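Local coordinates for protein cytochrome P450 monooxygenase (PDB 6KBH) that probably acts as a self-sufficient monooxygenase, passing electrons from an FMN-containing reductase part through a [2Fe-2S] cluster to a cytochrome P450 heme, at residues A[34-38]-A[39-43]. Residues are numbered along the deposited sequence; the frame is centred on the assembly and turned at random.
Sequences CPVSP and RAAAF
Ser37 caps the first turn of the short helix 38-41: its OG, swung anti to its own backbone N (chi1 166°), accepts a weak bond from Arg39 N at 3.3 Å. Serine suits this N-cap position because its short hydroxyl can fold back to an amide that lacks a carbonyl one turn earlier. The same residue starts the helical bonding, for Ser37 O receives Ala41 N at 2.8 Å, and one residue on Pro38 O takes Ala42 N, also at 2.8 Å. Proline fits the first helical residue, where its missing N-H costs no helix bond and its ring already holds phi near the helical value. The tightly packed side is where buried Val36 meets the helix. Its CG1, placed opposite the backbone N (chi1 166°), lies against Ala41 CB at 3.7 Å and Ala40 CB at 3.9 Å; these small methyls let the branched valine come close to the helix backbone, and Ala41 also touches Phe28. Toward solvent the contact is looser. Pro38 and Ala42 are exposed there, while Arg39, bent at chi3, carries its guanidinium past Ser37 OG, which lies at its edge, to a salt bridge with Glu64. Away from the heme, FMN and iron-sulfur sites, the contact is structural: its chemistry implies a short helix defined by backbone bonds and apolar packing, supplemented by a weak hydroxyl cap, with the arginine tying it to helix 59-64.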
loop_
_atom_site.group_PDB
_atom_site.type_symbol
_atom_site.label_atom_id
_atom_site.label_comp_id
_atom_site.label_asym_id
_atom_site.label_seq_id
_atom_site.Cartn_x
_atom_site.Cartn_y
_atom_site.Cartn_z
ATOM N N CYS A 34 -27.627 27.717 17.255
ATOM C CA CYS A 34 -26.964 28.588 16.301
ATOM C C CYS A 34 -27.729 28.614 14.980
ATOM O O CYS A 34 -28.363 27.626 14.603
ATOM C CB CYS A 34 -25.533 28.121 16.054
ATOM S SG CYS A 34 -24.430 28.305 17.470
ATOM N N PRO A 35 -27.696 29.737 14.265
ATOM C CA PRO A 35 -28.299 29.776 12.929
ATOM C C PRO A 35 -27.598 28.815 11.979
ATOM O O PRO A 35 -26.469 28.382 12.212
ATOM C CB PRO A 35 -28.106 31.235 12.491
ATOM C CG PRO A 35 -27.925 31.993 13.765
ATOM C CD PRO A 35 -27.209 31.059 14.691
ATOM N N VAL A 36 -28.286 28.490 10.889
ATOM C CA VAL A 36 -27.793 27.555 9.886
ATOM C C VAL A 36 -27.670 28.286 8.557
ATOM O O VAL A 36 -28.573 29.029 8.157
ATOM C CB VAL A 36 -28.716 26.325 9.761
ATOM C CG1 VAL A 36 -28.399 25.531 8.502
ATOM C CG2 VAL A 36 -28.602 25.449 11.000
ATOM N N SER A 37 -26.547 28.070 7.876
ATOM C CA SER A 37 -26.245 28.762 6.635
ATOM C C SER A 37 -27.190 28.329 5.515
ATOM O O SER A 37 -27.769 27.241 5.560
ATOM C CB SER A 37 -24.794 28.495 6.235
ATOM O OG SER A 37 -24.537 28.871 4.892
ATOM N N PRO A 38 -27.380 29.187 4.505
ATOM C CA PRO A 38 -28.094 28.747 3.292
ATOM C C PRO A 38 -27.519 27.487 2.671
ATOM O O PRO A 38 -28.250 26.512 2.450
ATOM C CB PRO A 38 -27.946 29.952 2.354
ATOM C CG PRO A 38 -27.786 31.117 3.262
ATOM C CD PRO A 38 -27.058 30.625 4.474
ATOM N N ARG A 39 -26.214 27.486 2.375
ATOM C CA ARG A 39 -25.594 26.322 1.753
ATOM C C ARG A 39 -25.689 25.096 2.650
ATOM O O ARG A 39 -25.844 23.974 2.153
ATOM C CB ARG A 39 -24.137 26.635 1.408
ATOM C CG ARG A 39 -23.981 27.760 0.390
ATOM C CD ARG A 39 -22.532 28.212 0.248
ATOM N NE ARG A 39 -22.049 28.872 1.457
ATOM C CZ ARG A 39 -20.833 29.390 1.589
ATOM N NH1 ARG A 39 -19.975 29.332 0.580
ATOM N NH2 ARG A 39 -20.476 29.965 2.730
ATOM N N ALA A 40 -25.621 25.293 3.969
ATOM C CA ALA A 40 -25.743 24.179 4.902
ATOM C C ALA A 40 -27.170 23.645 4.943
ATOM O O ALA A 40 -27.382 22.428 4.993
ATOM C CB ALA A 40 -25.296 24.616 6.296
ATOM N N ALA A 41 -28.161 24.543 4.935
ATOM C CA ALA A 41 -29.560 24.131 4.948
ATOM C C ALA A 41 -30.030 23.616 3.596
ATOM O O ALA A 41 -31.022 22.882 3.537
ATOM C CB ALA A 41 -30.446 25.292 5.398
ATOM N N ALA A 42 -29.346 23.984 2.516
ATOM C CA ALA A 42 -29.628 23.437 1.197
ATOM C C ALA A 42 -28.929 22.108 0.950
ATOM O O ALA A 42 -29.089 21.532 -0.132
ATOM C CB ALA A 42 -29.223 24.442 0.113
ATOM N N PHE A 43 -28.157 21.614 1.914
ATOM C CA PHE A 43 -27.481 20.336 1.749
ATOM C C PHE A 43 -28.498 19.202 1.753
ATOM O O PHE A 43 -29.337 19.105 2.656
ATOM C CB PHE A 43 -26.448 20.133 2.857
ATOM C CG PHE A 43 -25.747 18.797 2.807
ATOM C CD1 PHE A 43 -24.823 18.517 1.812
ATOM C CD2 PHE A 43 -26.004 17.827 3.763
ATOM C CE1 PHE A 43 -24.175 17.294 1.766
ATOM C CE2 PHE A 43 -25.357 16.598 3.721
ATOM C CZ PHE A 43 -24.444 16.333 2.721
#